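Local coordinates for C-glycoside 3-oxidase (PDB 7DVE), which oxidises the C3 hydroxyl of the sugar in C-glycosides such as isoorientin and mangiferin, using FAD and reducing oxygen to hydrogen peroxide, at residues A[473-477]-A[478-482]; A[492-495]-A[496-500]; A[55-59]-A[60-64]; A[43-47]-A[48-52]. All coordinates share one frame; numbering follows the deposited sequence.

How the contacts relate
Contacts 1 and 2 touch: contact 1 runs off the edge strand of the parallel sheet into a turn, and contact 2 lies in the helix that follows. Their centres are 8 Å apart, with Val480 CG1 packed 3.8 Å from Leu496 CD1 and Ile481 CG1 3.9 Å from Thr492 CG2. Contacts 3 and 4 form a second pair, centres 12 Å apart, in the chain between strand 37-40 and helix 60-69; there Ile57 CD1 meets Val46 O at 3.7 Å. The pairs lie 23 to 32 Å apart between centres. Contact 1 bonds FAD directly; the Lys55 side chain of contact 3 stays about 9 Å from it, while contact 4 starts at Gly43, whose N bonds FAD-binding Glu41.

Contact 1 of 4, residues A[473-477]-A[478-482]; sequences LFVAG and NGVIP. With FAD (flavin-adenine dinucleotide), chain C.
Val480 turns its CG2 anti to its own carbonyl carbon, and Val475 holds its CG2 in the crowded position between N and C (CG1 at chi1 -71°); with these torsions the two methyls meet at 4.1 Å between Val475 CG2 and Val480 CG2. Val480 CG2 also lies over the backbone at Ala476 CA, 3.8 Å away. At the other end of the turn, Asn478 keeps CG beside its backbone N (chi1 -48°), which carries the amide away from the strand and onto the cofactor. Its ND2 donates to FAD O3' on the ribityl chain at 2.8 Å. A leucine here would have no N-H to offer, and O3' would probably lose this bond, leaving that part of the ribityl chain less firmly placed.

The bend itself is closed by Val480 N, which donates to Gly477 O at 3.0 Å; the N-H points almost straight at the oxygen but arrives from above the carbonyl plane. Ile481 N repeats the step onto Asn478 O, giving a short 3-10 segment. Gly477 sits at the pivot, where its CA comes within 3.5 Å of FAD O2P. A beta carbon at that point would run into the phosphate oxygen as well as into Asn478 N, and the positive phi is also one that suits glycine.

Thr490 bonds the same cofactor through its hydroxyl, and the presumed proton acceptor His444 lies about 6 Å from the Asn478 side chain. Strand, glycine turn and asparagine together form part of the FAD site of a GMC oxidoreductase, at the edge strand of its Rossmann-like parallel sheet.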
loop_
_atom_site.group_PDB
_atom_site.type_symbol
_atom_site.label_atom_id
_atom_site.label_comp_id
_atom_site.label_asym_id
_atom_site.label_seq_id
_atom_site.Cartn_x
_atom_site.Cartn_y
_atom_site.Cartn_z
ATOM N N LEU A 473 -16.621 -14.669 -2.510
ATOM C CA LEU A 473 -16.188 -13.309 -2.222
ATOM C C LEU A 473 -14.758 -13.355 -1.704
ATOM O O LEU A 473 -14.436 -14.156 -0.823
ATOM C CB LEU A 473 -17.112 -12.639 -1.199
ATOM C CG LEU A 473 -16.637 -11.300 -0.635
ATOM C CD1 LEU A 473 -16.467 -10.268 -1.750
ATOM C CD2 LEU A 473 -17.605 -10.808 0.443
ATOM N N PHE A 474 -13.903 -12.497 -2.259
ATOM C CA PHE A 474 -12.489 -12.451 -1.913
ATOM C C PHE A 474 -12.124 -11.041 -1.496
ATOM O O PHE A 474 -12.733 -10.071 -1.944
ATOM C CB PHE A 474 -11.592 -12.904 -3.099
ATOM C CG PHE A 474 -11.753 -14.359 -3.450
ATOM C CD1 PHE A 474 -12.820 -14.783 -4.230
ATOM C CD2 PHE A 474 -10.840 -15.306 -2.995
ATOM C CE1 PHE A 474 -12.981 -16.127 -4.545
ATOM C CE2 PHE A 474 -10.994 -16.641 -3.308
ATOM C CZ PHE A 474 -12.069 -17.052 -4.079
ATOM N N VAL A 475 -11.108 -10.934 -0.649
ATOM C CA VAL A 475 -10.597 -9.637 -0.221
ATOM C C VAL A 475 -9.101 -9.591 -0.512
ATOM O O VAL A 475 -8.437 -10.618 -0.650
ATOM C CB VAL A 475 -10.892 -9.362 1.271
ATOM C CG1 VAL A 475 -12.392 -9.117 1.468
ATOM C CG2 VAL A 475 -10.431 -10.531 2.136
ATOM N N ALA A 476 -8.571 -8.380 -0.618
ATOM C CA ALA A 476 -7.210 -8.199 -1.099
ATOM C C ALA A 476 -6.682 -6.864 -0.615
ATOM O O ALA A 476 -7.396 -5.868 -0.662
ATOM C CB ALA A 476 -7.152 -8.251 -2.629
ATOM N N GLY A 477 -5.432 -6.857 -0.171
ATOM C CA GLY A 477 -4.665 -5.684 0.150
ATOM C C GLY A 477 -4.046 -5.815 1.514
ATOM O O GLY A 477 -4.047 -6.888 2.125
ATOM N N ASN A 478 -3.526 -4.686 2.009
ATOM C CA ASN A 478 -2.914 -4.636 3.327
ATOM C C ASN A 478 -3.894 -5.064 4.414
ATOM O O ASN A 478 -3.472 -5.603 5.440
ATOM C CB ASN A 478 -2.395 -3.222 3.583
ATOM C CG ASN A 478 -1.578 -2.693 2.402
ATOM O OD1 ASN A 478 -0.898 -3.456 1.716
ATOM N ND2 ASN A 478 -1.671 -1.405 2.142
ATOM N N GLY A 479 -5.197 -4.839 4.207
ATOM C CA GLY A 479 -6.215 -5.276 5.154
ATOM C C GLY A 479 -6.218 -6.769 5.435
ATOM O O GLY A 479 -6.791 -7.194 6.441
ATOM N N VAL A 480 -5.589 -7.575 4.571
ATOM C CA VAL A 480 -5.573 -9.029 4.761
ATOM C C VAL A 480 -4.473 -9.458 5.731
ATOM O O VAL A 480 -4.541 -10.557 6.290
ATOM C CB VAL A 480 -5.416 -9.772 3.410
ATOM C CG1 VAL A 480 -5.418 -11.269 3.588
ATOM C CG2 VAL A 480 -6.536 -9.417 2.435
ATOM N N ILE A 481 -3.464 -8.629 5.964
ATOM C CA ILE A 481 -2.344 -9.029 6.813
ATOM C C ILE A 481 -2.825 -9.186 8.249
ATOM O O ILE A 481 -3.412 -8.253 8.825
ATOM C CB ILE A 481 -1.195 -8.021 6.715
ATOM C CG1 ILE A 481 -0.593 -8.061 5.313
ATOM C CG2 ILE A 481 -0.142 -8.265 7.792
ATOM C CD1 ILE A 481 0.230 -6.807 4.977
ATOM N N PRO A 482 -2.645 -10.344 8.855
ATOM C CA PRO A 482 -3.241 -10.568 10.180
ATOM C C PRO A 482 -2.249 -10.369 11.310
ATOM O O PRO A 482 -2.630 -10.357 12.472
ATOM C CB PRO A 482 -3.711 -12.028 10.096
ATOM C CG PRO A 482 -2.732 -12.682 9.165
ATOM C CD PRO A 482 -2.121 -11.594 8.272
HETATM P PA FAD C . -5.152 1.140 -2.965
HETATM O O1A FAD C . -5.792 2.168 -2.109
HETATM O O2A FAD C . -3.753 1.347 -3.408
HETATM O O5B FAD C . -6.173 1.026 -4.209
HETATM C C5B FAD C . -7.553 0.752 -3.953
HETATM C C4B FAD C . -8.402 1.316 -5.063
HETATM O O4B FAD C . -9.769 0.922 -4.745
HETATM C C3B FAD C . -8.399 2.858 -5.037
HETATM O O3B FAD C . -8.064 3.330 -6.356
HETATM C C2B FAD C . -9.868 3.161 -4.706
HETATM O O2B FAD C . -10.339 4.326 -5.389
HETATM C C1B FAD C . -10.592 1.954 -5.267
HETATM N N9A FAD C . -11.965 1.820 -4.658
HETATM C C8A FAD C . -12.149 1.834 -3.327
HETATM N N7A FAD C . -13.455 1.686 -3.079
HETATM C C5A FAD C . -14.092 1.587 -4.248
HETATM C C6A FAD C . -15.389 1.411 -4.536
HETATM N N6A FAD C . -16.218 1.332 -3.495
HETATM N N1A FAD C . -15.842 1.316 -5.801
HETATM C C2A FAD C . -14.911 1.407 -6.837
HETATM N N3A FAD C . -13.551 1.578 -6.513
HETATM C C4A FAD C . -13.171 1.664 -5.227
HETATM N N1 FAD C . 3.551 1.311 0.490
HETATM C C2 FAD C . 4.660 0.485 0.538
HETATM O O2 FAD C . 4.473 -0.721 0.646
HETATM N N3 FAD C . 5.953 1.031 0.479
HETATM C C4 FAD C . 6.124 2.424 0.319
HETATM O O4 FAD C . 7.265 2.890 0.244
HETATM C C4X FAD C . 4.998 3.239 0.272
HETATM N N5 FAD C . 5.089 4.589 0.178
HETATM C C5X FAD C . 3.960 5.332 -0.004
HETATM C C6 FAD C . 4.038 6.717 -0.246
HETATM C C7 FAD C . 2.908 7.489 -0.492
HETATM C C7M FAD C . 3.031 9.010 -0.764
HETATM C C8 FAD C . 1.653 6.878 -0.492
HETATM C C8M FAD C . 0.393 7.722 -0.759
HETATM C C9 FAD C . 1.561 5.501 -0.244
HETATM C C9A FAD C . 2.705 4.721 0.008
HETATM N N10 FAD C . 2.620 3.396 0.266
HETATM C C10 FAD C . 3.729 2.659 0.354
HETATM C "C1'" FAD C . 1.320 2.686 0.432
HETATM C "C2'" FAD C . 0.807 1.960 -0.818
HETATM O "O2'" FAD C . 0.463 2.946 -1.806
HETATM C "C3'" FAD C . -0.409 1.043 -0.457
HETATM O "O3'" FAD C . -0.005 0.053 0.500
HETATM C "C4'" FAD C . -0.910 0.274 -1.680
HETATM O "O4'" FAD C . -1.274 1.190 -2.702
HETATM C "C5'" FAD C . -2.151 -0.582 -1.309
HETATM O "O5'" FAD C . -2.755 -1.131 -2.498
HETATM P P FAD C . -4.307 -1.579 -2.591
HETATM O O1P FAD C . -4.720 -1.879 -3.990
HETATM O O2P FAD C . -4.473 -2.614 -1.549
HETATM O O3P FAD C . -5.232 -0.296 -2.249
#

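Contact 2 of 4, residues A[492-495]-A[496-500]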
loop_
_atom_site.group_PDB
_atom_site.type_symbol
_atom_site.label_atom_id
_atom_site.label_comp_id
_atom_site.label_asym_id
_atom_site.label_seq_id
_atom_site.Cartn_x
_atom_site.Cartn_y
_atom_site.Cartn_z
ATOM N N THR A 492 3.609 -7.587 0.670
ATOM C CA THR A 492 2.960 -8.710 1.341
ATOM C C THR A 492 1.500 -8.845 0.923
ATOM O O THR A 492 1.022 -9.966 0.675
ATOM C CB THR A 492 3.063 -8.560 2.858
ATOM O OG1 THR A 492 4.447 -8.528 3.220
ATOM C CG2 THR A 492 2.398 -9.761 3.532
ATOM N N GLY A 493 0.777 -7.717 0.862
ATOM C CA GLY A 493 -0.587 -7.737 0.344
ATOM C C GLY A 493 -0.675 -8.316 -1.058
ATOM O O GLY A 493 -1.548 -9.140 -1.341
ATOM N N VAL A 494 0.249 -7.918 -1.944
ATOM C CA VAL A 494 0.293 -8.471 -3.297
ATOM C C VAL A 494 0.574 -9.984 -3.270
ATOM O O VAL A 494 -0.044 -10.751 -4.016
ATOM C CB VAL A 494 1.313 -7.690 -4.151
ATOM C CG1 VAL A 494 1.734 -8.489 -5.403
ATOM C CG2 VAL A 494 0.717 -6.328 -4.550
ATOM N N ALA A 495 1.489 -10.440 -2.403
ATOM C CA ALA A 495 1.764 -11.878 -2.279
ATOM C C ALA A 495 0.514 -12.674 -1.887
ATOM O O ALA A 495 0.217 -13.747 -2.462
ATOM C CB ALA A 495 2.877 -12.097 -1.254
ATOM N N LEU A 496 -0.234 -12.172 -0.890
ATOM C CA LEU A 496 -1.468 -12.861 -0.510
ATOM C C LEU A 496 -2.476 -12.815 -1.651
ATOM O O LEU A 496 -3.171 -13.810 -1.916
ATOM C CB LEU A 496 -2.044 -12.269 0.771
ATOM C CG LEU A 496 -1.031 -12.148 1.910
ATOM C CD1 LEU A 496 -1.621 -11.377 3.075
ATOM C CD2 LEU A 496 -0.595 -13.535 2.348
ATOM N N ALA A 497 -2.503 -11.702 -2.398
ATOM C CA ALA A 497 -3.340 -11.631 -3.596
ATOM C C ALA A 497 -2.941 -12.697 -4.615
ATOM O O ALA A 497 -3.803 -13.259 -5.305
ATOM C CB ALA A 497 -3.253 -10.233 -4.215
ATOM N N VAL A 498 -1.638 -12.978 -4.728
ATOM C CA VAL A 498 -1.162 -14.016 -5.639
ATOM C C VAL A 498 -1.775 -15.359 -5.274
ATOM O O VAL A 498 -2.269 -16.103 -6.140
ATOM C CB VAL A 498 0.375 -14.099 -5.616
ATOM C CG1 VAL A 498 0.825 -15.272 -6.432
ATOM C CG2 VAL A 498 1.013 -12.781 -6.089
ATOM N N ARG A 499 -1.732 -15.704 -3.984
ATOM C CA ARG A 499 -2.362 -16.967 -3.578
ATOM C C ARG A 499 -3.860 -16.961 -3.889
ATOM O O ARG A 499 -4.405 -17.935 -4.422
ATOM C CB ARG A 499 -2.136 -17.264 -2.096
ATOM C CG ARG A 499 -2.518 -18.709 -1.785
ATOM C CD ARG A 499 -2.476 -19.084 -0.328
ATOM N NE ARG A 499 -3.442 -20.148 -0.108
ATOM C CZ ARG A 499 -3.333 -21.092 0.815
ATOM N NH1 ARG A 499 -2.313 -21.123 1.654
ATOM N NH2 ARG A 499 -4.269 -22.031 0.892
ATOM N N GLY A 500 -4.540 -15.860 -3.584
ATOM C CA GLY A 500 -5.980 -15.815 -3.825
ATOM C C GLY A 500 -6.343 -15.968 -5.295
ATOM O O GLY A 500 -7.260 -16.716 -5.648
#
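Thr492 to Ala495 and Leu496 to Arg499 are successive turns of one regular alpha-helix, joined by four backbone bonds of the i to i+4 kind. Leu496 N donates to Thr492 O, Ala497 N to Gly493 O, Val498 N to Val494 O and Arg499 N to Ala495 O, all within 2.8 to 3.2 Å. The Val498 bond, though short, is the most bent of them, at 144° about the hydrogen.

These turns belong to helix 490-510, which follows the edge strand of the FAD-binding parallel sheet and begins with Thr490, an FAD ligand. Val494 and Ala497 face helix 19-31, while Ala495 and Val498 face Leu153 of helix 149-161, so two neighbouring faces of the helix are covered by two other helices.

Along its surface the side chains lean back on the preceding turn. Val498 has CG1 anti to its backbone N (chi1 173°), which brings CG2 back to 3.1 Å from Val494 O, a snug fit; the same methyl lies alongside the Val494 side chain, with CG2 4.4 Å from Val494 CG1. Leu496 likewise turns CG beside its own N and out past the end of the Thr492 carbonyl, its CG 3.2 Å from Thr492 O. Ala497 rests its CB 3.3 Å from Val494 O. Arg499 instead stretches outward, and its guanidinium makes salt bridges to Asp464 and Glu149.

Contact 3 of 4, residues A[55-59]-A[60-64]; sequences KNIAD and ADERA
Arg63 reaches back from the first turn of its helix to hold Ile57 by the backbone. Two nitrogens share one carbonyl: NE donates to Ile57 O at 2.9 Å and NH2 to the same Ile57 O at 3.0 Å. The oxygen lies at the edge of the guanidinium, practically in its plane, and the double grip resists rotation of the group. A bend at chi3 (-73°) turns the end of the chain into this position. In the backbone, Arg63 N donates to Asp59 O at 2.9 Å, the first full helical bond of the segment. Asp59 also accepts through its side chain. Its CG stands anti to the backbone N (chi1 177°), and OD2 receives Glu62 N at 2.7 Å, on the anti side of the carboxylate and 29° out of its plane.

Packing contacts lie around these bonds. The main chain of Lys55 lies over one face of the guanidinium, its CA above the centre of the group, and the lysine chain continues past the rim with CD 3.9 Å from Arg63 NH1. Ile57 CG2 meets Glu62 CB at 3.8 Å, the two side chains crossing at about a right angle.

Like charges gather at the cap: Asp59 OD2 is 4.6 Å from Asp61 OD2 and 4.2 Å from Glu62 OE1. Some mutual repulsion is likely, although acidic groups at a helix start are probably favoured by the dipole. Asp59 is a textbook N-cap, opening helix 60-69 at the protein surface.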
loop_
_atom_site.group_PDB
_atom_site.type_symbol
_atom_site.label_atom_id
_atom_site.label_comp_id
_atom_site.label_asym_id
_atom_site.label_seq_id
_atom_site.Cartn_x
_atom_site.Cartn_y
_atom_site.Cartn_z
ATOM N N LYS A 55 4.588 10.686 -11.375
ATOM C CA LYS A 55 5.887 11.216 -11.790
ATOM C C LYS A 55 6.289 10.808 -13.213
ATOM O O LYS A 55 7.377 11.179 -13.676
ATOM C CB LYS A 55 6.960 10.771 -10.810
ATOM C CG LYS A 55 6.774 11.304 -9.393
ATOM C CD LYS A 55 8.110 11.774 -8.798
ATOM C CE LYS A 55 7.895 12.445 -7.456
ATOM N NZ LYS A 55 9.184 12.528 -6.725
ATOM N N ASN A 56 5.463 10.041 -13.919
ATOM C CA ASN A 56 5.655 9.866 -15.347
ATOM C C ASN A 56 5.252 11.095 -16.146
ATOM O O ASN A 56 5.553 11.154 -17.339
ATOM C CB ASN A 56 4.852 8.666 -15.846
ATOM C CG ASN A 56 5.521 7.362 -15.545
ATOM O OD1 ASN A 56 6.521 6.997 -16.181
ATOM N ND2 ASN A 56 4.971 6.630 -14.571
ATOM N N ILE A 57 4.551 12.041 -15.534
ATOM C CA ILE A 57 4.005 13.201 -16.227
ATOM C C ILE A 57 5.016 14.337 -16.130
ATOM O O ILE A 57 5.351 14.786 -15.026
ATOM C CB ILE A 57 2.656 13.624 -15.628
ATOM C CG1 ILE A 57 1.661 12.468 -15.638
ATOM C CG2 ILE A 57 2.103 14.818 -16.400
ATOM C CD1 ILE A 57 0.458 12.687 -14.717
ATOM N N ALA A 58 5.478 14.815 -17.282
ATOM C CA ALA A 58 6.557 15.795 -17.327
ATOM C C ALA A 58 6.068 17.207 -17.020
ATOM O O ALA A 58 6.774 17.981 -16.368
ATOM C CB ALA A 58 7.234 15.774 -18.699
ATOM N N ASP A 59 4.893 17.576 -17.507
ATOM C CA ASP A 59 4.407 18.932 -17.295
ATOM C C ASP A 59 3.991 19.099 -15.835
ATOM O O ASP A 59 3.259 18.263 -15.295
ATOM C CB ASP A 59 3.228 19.220 -18.230
ATOM C CG ASP A 59 2.622 20.591 -17.998
ATOM O OD1 ASP A 59 3.296 21.602 -18.281
ATOM O OD2 ASP A 59 1.483 20.653 -17.492
ATOM N N ALA A 60 4.470 20.165 -15.185
ATOM C CA ALA A 60 4.177 20.324 -13.764
ATOM C C ALA A 60 2.693 20.614 -13.520
ATOM O O ALA A 60 2.117 20.101 -12.557
ATOM C CB ALA A 60 5.059 21.414 -13.157
ATOM N N ASP A 61 2.053 21.402 -14.398
ATOM C CA ASP A 61 0.618 21.669 -14.279
ATOM C C ASP A 61 -0.196 20.391 -14.411
ATOM O O ASP A 61 -1.094 20.122 -13.601
ATOM C CB ASP A 61 0.165 22.673 -15.342
ATOM C CG ASP A 61 0.591 24.094 -15.035
ATOM O OD1 ASP A 61 0.793 24.411 -13.845
ATOM O OD2 ASP A 61 0.709 24.893 -15.995
ATOM N N GLU A 62 0.093 19.598 -15.444
ATOM C CA GLU A 62 -0.639 18.353 -15.637
ATOM C C GLU A 62 -0.400 17.390 -14.483
ATOM O O GLU A 62 -1.315 16.668 -14.082
ATOM C CB GLU A 62 -0.240 17.704 -16.962
ATOM C CG GLU A 62 -1.077 18.151 -18.142
ATOM C CD GLU A 62 -0.451 17.771 -19.473
ATOM O OE1 GLU A 62 -0.598 18.550 -20.451
ATOM O OE2 GLU A 62 0.180 16.688 -19.535
ATOM N N ARG A 63 0.822 17.369 -13.930
ATOM C CA ARG A 63 1.123 16.463 -12.824
ATOM C C ARG A 63 0.357 16.859 -11.573
ATOM O O ARG A 63 -0.245 16.010 -10.896
ATOM C CB ARG A 63 2.632 16.440 -12.542
ATOM C CG ARG A 63 3.050 15.298 -11.604
ATOM C CD ARG A 63 4.459 15.416 -11.092
ATOM N NE ARG A 63 5.446 15.119 -12.124
ATOM C CZ ARG A 63 6.753 15.013 -11.907
ATOM N NH1 ARG A 63 7.253 15.066 -10.682
ATOM N NH2 ARG A 63 7.576 14.851 -12.944
ATOM N N ALA A 64 0.382 18.148 -11.242
ATOM C CA ALA A 64 -0.418 18.629 -10.124
ATOM C C ALA A 64 -1.894 18.341 -10.350
ATOM O O ALA A 64 -2.614 18.012 -9.398
ATOM C CB ALA A 64 -0.177 20.124 -9.913
#

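Contact 4 of 4, residues A[43-47]-A[48-52]; sequences GPTVS and DPPGA
Ser47 spans the bend with its hydroxyl, donating from OG to Ala52 O at 2.6 Å. OG occupies the position between the backbone N and the carbonyl carbon (chi1 52°), which swings it across toward the returning chain; it approaches the carbonyl from the side, tilted 26° from its plane. A water bridges the same bend. It donates to Ser47 OG at 2.8 Å and accepts from Val46 N at 3.1 Å and Gly51 N at 3.0 Å, tying both limbs together. An alanine in place of this serine would probably take the hydroxyl bond from Ala52 O and leave the water with only its two amide donors of the three bonds described, so that the two limbs are held together less firmly. A backbone bond closes the far limb, Ala52 N donating to Pro49 O at 2.9 Å in a type II beta turn. Gly51 takes the third position of that turn, where its positive phi would be strained for a residue with a beta carbon.

Weaker contacts fill in the rest. Pro50 CA sends a CH···O contact to Ser47 O at 3.4 Å. The methyl of Thr45 packs on the proline ring, CG2 lying 3.9 Å from Pro50 CB, while its hydroxyl turns to Asp233.

Stiffness also comes from the covalent chain: the peptide before Pro49 is cis, and Pro50 follows directly. Two prolines, a glycine turn and a hydroxyl that both gives and receives probably hold the path of this loop after strand 37-40 with few side-chain bonds, the bridging water serving two amide N-H groups that face into the bend.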
loop_
_atom_site.group_PDB
_atom_site.type_symbol
_atom_site.label_atom_id
_atom_site.label_comp_id
_atom_site.label_asym_id
_atom_site.label_seq_id
_atom_site.Cartn_x
_atom_site.Cartn_y
_atom_site.Cartn_z
ATOM N N GLY A 43 -12.318 6.157 -8.995
ATOM C CA GLY A 43 -11.534 7.316 -9.382
ATOM C C GLY A 43 -11.359 7.436 -10.884
ATOM O O GLY A 43 -11.670 6.512 -11.647
ATOM N N PRO A 44 -10.879 8.588 -11.343
ATOM C CA PRO A 44 -10.561 8.744 -12.767
ATOM C C PRO A 44 -9.272 8.026 -13.140
ATOM O O PRO A 44 -8.518 7.536 -12.299
ATOM C CB PRO A 44 -10.401 10.258 -12.933
ATOM C CG PRO A 44 -9.957 10.725 -11.564
ATOM C CD PRO A 44 -10.666 9.835 -10.584
ATOM N N THR A 45 -9.028 7.979 -14.445
ATOM C CA THR A 45 -7.706 7.674 -14.977
ATOM C C THR A 45 -6.913 8.968 -15.032
ATOM O O THR A 45 -7.316 9.899 -15.739
ATOM C CB THR A 45 -7.812 7.085 -16.385
ATOM O OG1 THR A 45 -8.847 6.096 -16.413
ATOM C CG2 THR A 45 -6.498 6.481 -16.819
ATOM N N VAL A 46 -5.780 9.030 -14.326
ATOM C CA VAL A 46 -4.986 10.255 -14.271
ATOM C C VAL A 46 -3.622 10.119 -14.932
ATOM O O VAL A 46 -2.869 11.098 -14.963
ATOM C CB VAL A 46 -4.824 10.755 -12.819
ATOM C CG1 VAL A 46 -6.199 10.969 -12.163
ATOM C CG2 VAL A 46 -3.977 9.775 -12.003
ATOM N N SER A 47 -3.284 8.954 -15.486
ATOM C CA SER A 47 -1.943 8.705 -16.006
ATOM C C SER A 47 -2.000 7.674 -17.125
ATOM O O SER A 47 -2.982 6.940 -17.266
ATOM C CB SER A 47 -1.005 8.222 -14.903
ATOM O OG SER A 47 -1.584 7.126 -14.228
ATOM N N ASP A 48 -0.916 7.621 -17.913
ATOM C CA ASP A 48 -0.785 6.759 -19.093
ATOM C C ASP A 48 0.492 5.928 -19.006
ATOM O O ASP A 48 1.589 6.497 -18.819
ATOM C CB ASP A 48 -0.758 7.568 -20.397
ATOM C CG ASP A 48 -1.130 6.735 -21.597
ATOM O OD1 ASP A 48 -2.097 5.950 -21.485
ATOM O OD2 ASP A 48 -0.469 6.855 -22.652
ATOM N N PRO A 49 0.404 4.584 -19.129
ATOM C CA PRO A 49 -0.830 3.776 -19.179
ATOM C C PRO A 49 -1.605 3.854 -17.877
ATOM O O PRO A 49 -1.011 4.229 -16.868
ATOM C CB PRO A 49 -0.318 2.345 -19.427
ATOM C CG PRO A 49 1.130 2.381 -19.030
ATOM C CD PRO A 49 1.601 3.765 -19.376
ATOM N N PRO A 50 -2.899 3.538 -17.892
ATOM C CA PRO A 50 -3.698 3.672 -16.670
ATOM C C PRO A 50 -2.999 3.049 -15.466
ATOM O O PRO A 50 -2.418 1.965 -15.555
ATOM C CB PRO A 50 -4.997 2.941 -17.025
ATOM C CG PRO A 50 -5.107 3.122 -18.521
ATOM C CD PRO A 50 -3.707 3.082 -19.039
ATOM N N GLY A 51 -3.058 3.753 -14.331
ATOM C CA GLY A 51 -2.383 3.325 -13.128
ATOM C C GLY A 51 -0.922 3.708 -13.023
ATOM O O GLY A 51 -0.297 3.419 -11.997
ATOM N N ALA A 52 -0.339 4.321 -14.044
ATOM C CA ALA A 52 1.074 4.675 -13.976
ATOM C C ALA A 52 1.303 5.786 -12.942
ATOM O O ALA A 52 0.392 6.525 -12.579
ATOM C CB ALA A 52 1.574 5.097 -15.351
HETATM O O HOH W 1 -4.235 6.466 -13.694
#